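Local structure of carbamate kinase (Aeropyrum pernix, 2E9Y) at residues 21-26 and 56-61; 42-47 and 300-305; 124-129 and 164-169. The protein probably catalyses the reversible phosphorylation of carbamate by ATP, giving carbamoyl phosphate and ADP. All coordinates share one frame; numbering follows the deposited sequence.

Overall arrangement
From the N terminus, the chain runs through strand 6-10 and reaches 21-26, which leads into helix 25-44. Interaction 1 closes its loop when the first turns of helix 56-67 come back against 21-26. Before that, 42-47 at the far end of helix 25-44 has already opened interaction 2, which closes only at 300-305, where helix 301-305 packs on the end of helix 25-44, so the two contacts cross while sharing one helix; their centres lie about 27 Å apart. Interaction 3 is nested inside the long loop of interaction 2, tying the segment after strand 112-119 to the exit of strand 161-165. Interactions 2 and 3 sit on opposite sides of the chain's centre, and interaction 1 lies beside the second subunit.

Interaction 1. Residues 21-26 and 56-61; sequences MDVSVE and GPQVGY
The approach to helix 25-44 packs on the first turns of helix 56-67, and Val23 spreads its two methyls over two residues one helical turn apart, Pro57 and Tyr61. Its CG1 lies 3.8 Å from Pro57 CB, while CG2 stands over one face of the Tyr61 ring, 4.2 Å from the ring centroid and displaced toward the rim, a CH-pi contact. The valine's first torsion (chi1 -48°) sets CG1 anti to the carbonyl carbon and thereby turns CG2 toward the ring. Beside this pair, Met21 reaches out and meets the proline ring at about a right angle, with SD 3.8 Å from Pro57 CG.

The loop that presents these side chains is itself ordered by local motifs. Met21 and Asp22 form a G1 beta bulge opposite Gly18, and Asp22 OD1 accepts from Ser24 N at 2.8 Å in an Asx turn, the N-H arriving from above the carboxylate plane. Ser24 then serves as N-cap of helix 25-44, its OG bonded to Ser27 N. An alanine in place of Val23 would remove both methyls and would probably leave the Tyr61 face without its CH-pi partner and a gap beside Pro57. The phenol end of Tyr61 reaches the dimer interface, where OH bonds to Pro74 O of the second subunit; Gln76 NE2 of that subunit bonds to Val23 O.

Interaction 2. Residues 42-47 and 300-305; sequences VLADGW and EARQVL
Helix 25-44 ends against helix 301-305, the backbones coming nearest at Val42 and Arg302, whose CA atoms are 5.6 Å apart; Gly46, at positive phi (99°), closes helix 25-44 in a Schellman motif and leads the chain on to Trp47. Two kinds of side-chain contact follow. On the inner side, Val42 CG1 lies 4.0 Å from Leu305 CG, the two side chains crossing at about a right angle. Leu305 also sets CD1 over the centre of the Trp47 five-membered ring, 4.0 Å from its centroid and almost on the ring normal, a CH-pi contact. Strand 6-10 of the central sheet lies close by, with Ala7 touching both Trp47 and Leu305.

Further out, Arg302 is extended from CG to NE, which brings the edge of its guanidinium to Asp45, the side chains again crossing roughly perpendicularly. NE donates to Asp45 OD2 at 3.0 Å, close to the guanidinium plane and on the syn side of the carboxylate, while NH2 makes a weak bond to OD1 at 3.4 Å. The two planes are 35° apart, and the pairing is unequal, NE holding OD2 more closely than NH2 holds OD1. A water donates to the same OD2 at 2.6 Å and also to Arg302 O, linking the carboxylate to the backbone of helix 301-305. With an arginine and a water both directing hydrogens at OD2, the negative charge of Asp45 is likely to be well stabilised even in this exposed position.

Interaction 3. Residues 124-129 and 164-169; sequences PSFNNP and VVPSPR
Ser125 reaches across to the backbone of Ser167, fastening the loop that follows strand 112-119 to the chain leaving strand 161-165, the middle strand of the small antiparallel sheet in this kinase. From its CB outward, the side chain tracks the opposite main chain. CB rests 3.6 Å from Ser167 N. One bond further, OG accepts from that same Ser167 N at 2.7 Å with a nearly straight N-H...O angle of 167°, and it also lies 3.5 Å from Pro166 CA. The position follows from a first torsion of -158°, which holds OG anti to the serine's own nitrogen and extends it across the contact. At the other end of the residue, Ser125 N is bonded to Asp123 OD1, while Asp123 OD2 receives Arg169 N, so a single aspartate bonds to the backbone of both 124-129 and 164-169 just beside the serine.

Around this polar link the partners are largely prolines, whose rings offer compact hydrocarbon surfaces. Phe126 leaves its backbone heading away from 164-169, yet its ring swings back so that Pro166 CB lies over one of its faces. The ring extends on to Pro168, CE2 lying 3.9 Å from Pro168 CB; the Phe126 side chain crosses each of the two prolines at about a right angle. Val119, on strand 112-119, touches both Phe126 and Pro168 and connects this group with the main sheet.

On the other flank, Pro129 points toward 164-169 and packs snugly against its backbone, with CB 3.4 Å from Val165 C. The end of the row is marked by Val164, whose CG2 lies 3.5 Å from Pro129 O, an oxygen that also accepts a hydrogen bond from Lys154 NZ.

Interaction 1. Residues 21-26 and 56-61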
loop_
_atom_site.group_PDB
_atom_site.type_symbol
_atom_site.label_atom_id
_atom_site.label_comp_id
_atom_site.label_asym_id
_atom_site.label_seq_id
_atom_site.Cartn_x
_atom_site.Cartn_y
_atom_site.Cartn_z
ATOM N N MET A 21 4.140 -18.033 -12.705
ATOM C CA MET A 21 4.569 -16.953 -11.820
ATOM C C MET A 21 4.575 -15.582 -12.505
ATOM O O MET A 21 5.330 -14.690 -12.147
ATOM C CB MET A 21 5.984 -17.273 -11.330
ATOM C CG MET A 21 6.017 -18.376 -10.271
ATOM S SD MET A 21 7.249 -18.046 -9.009
ATOM C CE MET A 21 7.146 -19.619 -8.144
ATOM N N ASP A 22 3.728 -15.426 -13.542
ATOM C CA ASP A 22 3.758 -14.172 -14.297
ATOM C C ASP A 22 3.079 -13.013 -13.548
ATOM O O ASP A 22 1.879 -13.018 -13.305
ATOM C CB ASP A 22 3.077 -14.402 -15.649
ATOM C CG ASP A 22 2.892 -13.074 -16.370
ATOM O OD1 ASP A 22 3.720 -12.186 -16.167
ATOM O OD2 ASP A 22 1.942 -12.951 -17.139
ATOM N N VAL A 23 3.865 -12.000 -13.190
ATOM C CA VAL A 23 3.341 -10.847 -12.471
ATOM C C VAL A 23 2.867 -9.726 -13.393
ATOM O O VAL A 23 2.582 -8.615 -12.935
ATOM C CB VAL A 23 4.394 -10.277 -11.494
ATOM C CG1 VAL A 23 5.006 -11.408 -10.680
ATOM C CG2 VAL A 23 5.472 -9.524 -12.261
ATOM N N SER A 24 2.780 -10.016 -14.687
ATOM C CA SER A 24 2.324 -9.018 -15.651
ATOM C C SER A 24 0.918 -8.599 -15.250
ATOM O O SER A 24 0.125 -9.430 -14.809
ATOM C CB SER A 24 2.295 -9.605 -17.059
ATOM O OG SER A 24 1.299 -10.607 -17.159
ATOM N N VAL A 25 0.609 -7.315 -15.405
ATOM C CA VAL A 25 -0.705 -6.806 -15.037
ATOM C C VAL A 25 -1.823 -7.629 -15.671
ATOM O O VAL A 25 -2.880 -7.820 -15.067
ATOM C CB VAL A 25 -0.867 -5.322 -15.442
ATOM C CG1 VAL A 25 -0.807 -5.182 -16.953
ATOM C CG2 VAL A 25 -2.175 -4.772 -14.891
ATOM N N GLU A 26 -1.581 -8.123 -16.881
ATOM C CA GLU A 26 -2.567 -8.929 -17.593
ATOM C C GLU A 26 -2.850 -10.228 -16.850
ATOM O O GLU A 26 -3.993 -10.519 -16.489
ATOM C CB GLU A 26 -2.063 -9.265 -18.998
ATOM C CG GLU A 26 -3.017 -10.137 -19.806
ATOM C CD GLU A 26 -2.369 -10.713 -21.051
ATOM O OE1 GLU A 26 -1.144 -10.528 -21.221
ATOM O OE2 GLU A 26 -3.081 -11.354 -21.857
ATOM N N GLY A 56 5.108 -13.857 -2.898
ATOM C CA GLY A 56 6.391 -14.351 -3.384
ATOM C C GLY A 56 6.922 -13.776 -4.693
ATOM O O GLY A 56 7.962 -13.105 -4.708
ATOM N N PRO A 57 6.244 -14.036 -5.817
ATOM C CA PRO A 57 6.688 -13.526 -7.116
ATOM C C PRO A 57 6.734 -12.003 -7.169
ATOM O O PRO A 57 7.625 -11.418 -7.788
ATOM C CB PRO A 57 5.653 -14.096 -8.088
ATOM C CG PRO A 57 5.174 -15.338 -7.397
ATOM C CD PRO A 57 5.055 -14.895 -5.966
ATOM N N GLN A 58 5.765 -11.372 -6.511
ATOM C CA GLN A 58 5.667 -9.919 -6.499
ATOM C C GLN A 58 6.799 -9.223 -5.753
ATOM O O GLN A 58 7.402 -8.281 -6.271
ATOM C CB GLN A 58 4.314 -9.493 -5.913
ATOM C CG GLN A 58 3.110 -9.942 -6.746
ATOM C CD GLN A 58 2.741 -11.407 -6.542
ATOM O OE1 GLN A 58 3.161 -12.034 -5.561
ATOM N NE2 GLN A 58 1.975 -11.963 -7.469
ATOM N N VAL A 59 7.092 -9.676 -4.537
ATOM C CA VAL A 59 8.162 -9.051 -3.777
ATOM C C VAL A 59 9.504 -9.380 -4.445
ATOM O O VAL A 59 10.449 -8.585 -4.402
ATOM C CB VAL A 59 8.123 -9.497 -2.279
ATOM C CG1 VAL A 59 8.701 -10.896 -2.111
ATOM C CG2 VAL A 59 8.863 -8.485 -1.422
ATOM N N GLY A 60 9.577 -10.536 -5.101
ATOM C CA GLY A 60 10.803 -10.902 -5.788
ATOM C C GLY A 60 11.028 -9.977 -6.972
ATOM O O GLY A 60 12.150 -9.531 -7.226
ATOM N N TYR A 61 9.949 -9.682 -7.693
ATOM C CA TYR A 61 9.995 -8.789 -8.846
ATOM C C TYR A 61 10.496 -7.414 -8.419
ATOM O O TYR A 61 11.385 -6.838 -9.054
ATOM C CB TYR A 61 8.599 -8.660 -9.469
ATOM C CG TYR A 61 8.463 -7.542 -10.487
ATOM C CD1 TYR A 61 8.984 -7.673 -11.774
ATOM C CD2 TYR A 61 7.814 -6.354 -10.158
ATOM C CE1 TYR A 61 8.857 -6.644 -12.713
ATOM C CE2 TYR A 61 7.684 -5.319 -11.080
ATOM C CZ TYR A 61 8.205 -5.470 -12.359
ATOM O OH TYR A 61 8.057 -4.454 -13.277
#

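Interaction 2. Residues 42-47 and 300-305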
loop_
_atom_site.group_PDB
_atom_site.type_symbol
_atom_site.label_atom_id
_atom_site.label_comp_id
_atom_site.label_asym_id
_atom_site.label_seq_id
_atom_site.Cartn_x
_atom_site.Cartn_y
_atom_site.Cartn_z
ATOM N N VAL A 42 -18.796 -17.106 -1.746
ATOM C CA VAL A 42 -18.668 -17.328 -0.313
ATOM C C VAL A 42 -19.416 -16.268 0.493
ATOM O O VAL A 42 -20.079 -16.587 1.482
ATOM C CB VAL A 42 -17.183 -17.338 0.105
ATOM C CG1 VAL A 42 -17.061 -17.331 1.617
ATOM C CG2 VAL A 42 -16.499 -18.562 -0.480
ATOM N N LEU A 43 -19.303 -15.010 0.076
ATOM C CA LEU A 43 -19.991 -13.916 0.758
ATOM C C LEU A 43 -21.498 -14.079 0.581
ATOM O O LEU A 43 -22.281 -13.704 1.455
ATOM C CB LEU A 43 -19.552 -12.561 0.188
ATOM C CG LEU A 43 -18.262 -11.932 0.729
ATOM C CD1 LEU A 43 -17.112 -12.917 0.648
ATOM C CD2 LEU A 43 -17.952 -10.676 -0.065
ATOM N N ALA A 44 -21.894 -14.631 -0.560
ATOM C CA ALA A 44 -23.304 -14.856 -0.840
ATOM C C ALA A 44 -23.865 -15.861 0.161
ATOM O O ALA A 44 -25.018 -15.756 0.576
ATOM C CB ALA A 44 -23.480 -15.376 -2.262
ATOM N N ASP A 45 -23.043 -16.829 0.555
ATOM C CA ASP A 45 -23.479 -17.844 1.509
ATOM C C ASP A 45 -23.567 -17.329 2.944
ATOM O O ASP A 45 -23.835 -18.100 3.866
ATOM C CB ASP A 45 -22.567 -19.073 1.442
ATOM C CG ASP A 45 -22.650 -19.786 0.101
ATOM O OD1 ASP A 45 -23.758 -19.847 -0.472
ATOM O OD2 ASP A 45 -21.616 -20.295 -0.376
ATOM N N GLY A 46 -23.334 -16.031 3.130
ATOM C CA GLY A 46 -23.437 -15.437 4.454
ATOM C C GLY A 46 -22.180 -15.205 5.276
ATOM O O GLY A 46 -22.260 -14.655 6.377
ATOM N N TRP A 47 -21.023 -15.603 4.759
ATOM C CA TRP A 47 -19.775 -15.428 5.497
ATOM C C TRP A 47 -19.207 -14.013 5.471
ATOM O O TRP A 47 -19.366 -13.282 4.491
ATOM C CB TRP A 47 -18.683 -16.362 4.954
ATOM C CG TRP A 47 -18.808 -17.803 5.341
ATOM C CD1 TRP A 47 -19.376 -18.804 4.609
ATOM C CD2 TRP A 47 -18.330 -18.410 6.548
ATOM N NE1 TRP A 47 -19.278 -19.998 5.281
ATOM C CE2 TRP A 47 -18.641 -19.786 6.475
ATOM C CE3 TRP A 47 -17.668 -17.924 7.684
ATOM C CZ2 TRP A 47 -18.314 -20.685 7.496
ATOM C CZ3 TRP A 47 -17.342 -18.817 8.701
ATOM C CH2 TRP A 47 -17.666 -20.184 8.597
ATOM N N GLU A 300 -12.799 -25.173 -5.238
ATOM C CA GLU A 300 -13.883 -25.726 -4.421
ATOM C C GLU A 300 -14.180 -24.909 -3.165
ATOM O O GLU A 300 -14.898 -25.370 -2.278
ATOM C CB GLU A 300 -13.545 -27.167 -4.009
ATOM C CG GLU A 300 -12.988 -28.036 -5.133
ATOM C CD GLU A 300 -12.828 -29.498 -4.731
ATOM O OE1 GLU A 300 -12.192 -29.778 -3.693
ATOM O OE2 GLU A 300 -13.337 -30.374 -5.462
ATOM N N ALA A 301 -13.640 -23.696 -3.098
ATOM C CA ALA A 301 -13.821 -22.825 -1.939
ATOM C C ALA A 301 -15.225 -22.811 -1.335
ATOM O O ALA A 301 -15.382 -22.932 -0.119
ATOM C CB ALA A 301 -13.397 -21.402 -2.291
ATOM N N ARG A 302 -16.242 -22.657 -2.177
ATOM C CA ARG A 302 -17.617 -22.610 -1.693
ATOM C C ARG A 302 -17.941 -23.817 -0.821
ATOM O O ARG A 302 -18.555 -23.681 0.235
ATOM C CB ARG A 302 -18.592 -22.529 -2.872
ATOM C CG ARG A 302 -19.974 -22.035 -2.485
ATOM C CD ARG A 302 -20.792 -21.651 -3.708
ATOM N NE ARG A 302 -21.914 -20.787 -3.352
ATOM C CZ ARG A 302 -22.727 -20.211 -4.232
ATOM N NH1 ARG A 302 -22.548 -20.406 -5.531
ATOM N NH2 ARG A 302 -23.710 -19.425 -3.813
ATOM N N GLN A 303 -17.522 -24.999 -1.259
ATOM C CA GLN A 303 -17.767 -26.216 -0.492
ATOM C C GLN A 303 -16.814 -26.299 0.692
ATOM O O GLN A 303 -17.200 -26.735 1.778
ATOM C CB GLN A 303 -17.588 -27.457 -1.373
ATOM C CG GLN A 303 -18.616 -27.574 -2.489
ATOM C CD GLN A 303 -20.036 -27.690 -1.961
ATOM O OE1 GLN A 303 -20.380 -28.653 -1.276
ATOM N NE2 GLN A 303 -20.866 -26.701 -2.275
ATOM N N VAL A 304 -15.568 -25.878 0.480
ATOM C CA VAL A 304 -14.562 -25.908 1.550
ATOM C C VAL A 304 -15.028 -25.178 2.809
ATOM O O VAL A 304 -14.845 -25.642 3.928
ATOM C CB VAL A 304 -13.240 -25.294 1.051
ATOM C CG1 VAL A 304 -12.273 -25.154 2.227
ATOM C CG2 VAL A 304 -12.602 -26.181 -0.003
ATOM N N LEU A 305 -15.609 -23.975 2.594
ATOM C CA LEU A 305 -16.126 -23.131 3.669
ATOM C C LEU A 305 -17.234 -23.839 4.467
ATOM O O LEU A 305 -17.398 -23.651 5.664
ATOM C CB LEU A 305 -16.663 -21.838 3.053
ATOM C CG LEU A 305 -15.598 -20.738 2.983
ATOM C CD1 LEU A 305 -15.308 -20.119 4.351
ATOM C CD2 LEU A 305 -14.258 -21.245 2.449
HETATM O O HOH W 1 -19.831 -21.046 1.393
#

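Interaction 3. Residues 124-129 and 164-169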
loop_
_atom_site.group_PDB
_atom_site.type_symbol
_atom_site.label_atom_id
_atom_site.label_comp_id
_atom_site.label_asym_id
_atom_site.label_seq_id
_atom_site.Cartn_x
_atom_site.Cartn_y
_atom_site.Cartn_z
ATOM N N PRO A 124 15.475 -18.357 15.617
ATOM C CA PRO A 124 16.595 -19.049 14.967
ATOM C C PRO A 124 16.830 -18.627 13.513
ATOM O O PRO A 124 17.954 -18.678 13.005
ATOM C CB PRO A 124 16.188 -20.516 15.068
ATOM C CG PRO A 124 15.446 -20.560 16.357
ATOM C CD PRO A 124 14.585 -19.321 16.289
ATOM N N SER A 125 15.764 -18.204 12.847
ATOM C CA SER A 125 15.865 -17.807 11.451
ATOM C C SER A 125 16.771 -16.597 11.208
ATOM O O SER A 125 17.355 -16.468 10.132
ATOM C CB SER A 125 14.467 -17.532 10.891
ATOM O OG SER A 125 14.468 -17.637 9.481
ATOM N N PHE A 126 16.894 -15.712 12.193
ATOM C CA PHE A 126 17.721 -14.511 12.005
ATOM C C PHE A 126 19.210 -14.867 11.871
ATOM O O PHE A 126 19.996 -14.131 11.294
ATOM C CB PHE A 126 17.535 -13.550 13.195
ATOM C CG PHE A 126 16.256 -12.761 13.055
ATOM C CD1 PHE A 126 16.188 -11.681 12.178
ATOM C CD2 PHE A 126 15.167 -13.088 13.842
ATOM C CE1 PHE A 126 15.007 -10.947 12.078
ATOM C CE2 PHE A 126 13.988 -12.349 13.735
ATOM C CZ PHE A 126 13.904 -11.284 12.851
ATOM N N ASN A 127 19.604 -16.005 12.490
ATOM C CA ASN A 127 21.003 -16.417 12.403
ATOM C C ASN A 127 21.201 -17.440 11.271
ATOM O O ASN A 127 22.310 -17.725 10.842
ATOM C CB ASN A 127 21.430 -17.011 13.758
ATOM C CG ASN A 127 22.941 -17.072 13.867
ATOM O OD1 ASN A 127 23.606 -16.134 14.317
ATOM N ND2 ASN A 127 23.491 -18.246 13.511
ATOM N N ASN A 128 20.063 -18.020 10.812
ATOM C CA ASN A 128 20.113 -19.010 9.730
ATOM C C ASN A 128 19.102 -18.677 8.619
ATOM O O ASN A 128 18.206 -19.454 8.323
ATOM C CB ASN A 128 19.793 -20.388 10.334
ATOM C CG ASN A 128 19.808 -21.468 9.269
ATOM O OD1 ASN A 128 20.675 -21.511 8.395
ATOM N ND2 ASN A 128 18.843 -22.396 9.387
ATOM N N PRO A 129 19.248 -17.509 7.974
ATOM C CA PRO A 129 18.315 -17.151 6.897
ATOM C C PRO A 129 18.382 -18.151 5.748
ATOM O O PRO A 129 19.469 -18.564 5.343
ATOM C CB PRO A 129 18.776 -15.750 6.494
ATOM C CG PRO A 129 20.247 -15.784 6.785
ATOM C CD PRO A 129 20.304 -16.493 8.119
ATOM N N VAL A 164 19.548 -14.542 0.927
ATOM C CA VAL A 164 18.567 -15.250 1.734
ATOM C C VAL A 164 18.284 -14.378 2.952
ATOM O O VAL A 164 19.190 -13.761 3.505
ATOM C CB VAL A 164 19.080 -16.647 2.191
ATOM C CG1 VAL A 164 19.041 -17.627 1.018
ATOM C CG2 VAL A 164 20.492 -16.534 2.733
ATOM N N VAL A 165 17.018 -14.314 3.346
ATOM C CA VAL A 165 16.618 -13.514 4.492
ATOM C C VAL A 165 15.844 -14.381 5.470
ATOM O O VAL A 165 15.338 -15.445 5.108
ATOM C CB VAL A 165 15.724 -12.318 4.073
ATOM C CG1 VAL A 165 16.491 -11.389 3.145
ATOM C CG2 VAL A 165 14.462 -12.824 3.410
ATOM N N PRO A 166 15.758 -13.941 6.734
ATOM C CA PRO A 166 15.043 -14.676 7.780
ATOM C C PRO A 166 13.542 -14.809 7.535
ATOM O O PRO A 166 12.912 -13.922 6.958
ATOM C CB PRO A 166 15.311 -13.846 9.036
ATOM C CG PRO A 166 16.613 -13.177 8.752
ATOM C CD PRO A 166 16.466 -12.780 7.304
ATOM N N SER A 167 12.980 -15.920 7.989
ATOM C CA SER A 167 11.542 -16.155 7.889
ATOM C C SER A 167 11.114 -16.577 9.289
ATOM O O SER A 167 10.794 -17.739 9.530
ATOM C CB SER A 167 11.223 -17.265 6.886
ATOM O OG SER A 167 9.817 -17.475 6.823
ATOM N N PRO A 168 11.123 -15.628 10.236
ATOM C CA PRO A 168 10.749 -15.855 11.636
ATOM C C PRO A 168 9.271 -16.160 11.808
ATOM O O PRO A 168 8.450 -15.801 10.963
ATOM C CB PRO A 168 11.149 -14.552 12.314
ATOM C CG PRO A 168 10.924 -13.540 11.247
ATOM C CD PRO A 168 11.482 -14.214 10.013
ATOM N N ARG A 169 8.935 -16.828 12.904
ATOM C CA ARG A 169 7.544 -17.159 13.169
ATOM C C ARG A 169 6.784 -15.941 13.686
ATOM O O ARG A 169 7.324 -15.126 14.433
ATOM C CB ARG A 169 7.451 -18.312 14.172
ATOM C CG ARG A 169 7.767 -19.668 13.554
ATOM C CD ARG A 169 7.211 -20.812 14.395
ATOM N NE ARG A 169 7.081 -22.048 13.624
ATOM C CZ ARG A 169 8.105 -22.778 13.191
ATOM N NH1 ARG A 169 9.352 -22.405 13.454
ATOM N NH2 ARG A 169 7.882 -23.882 12.490
#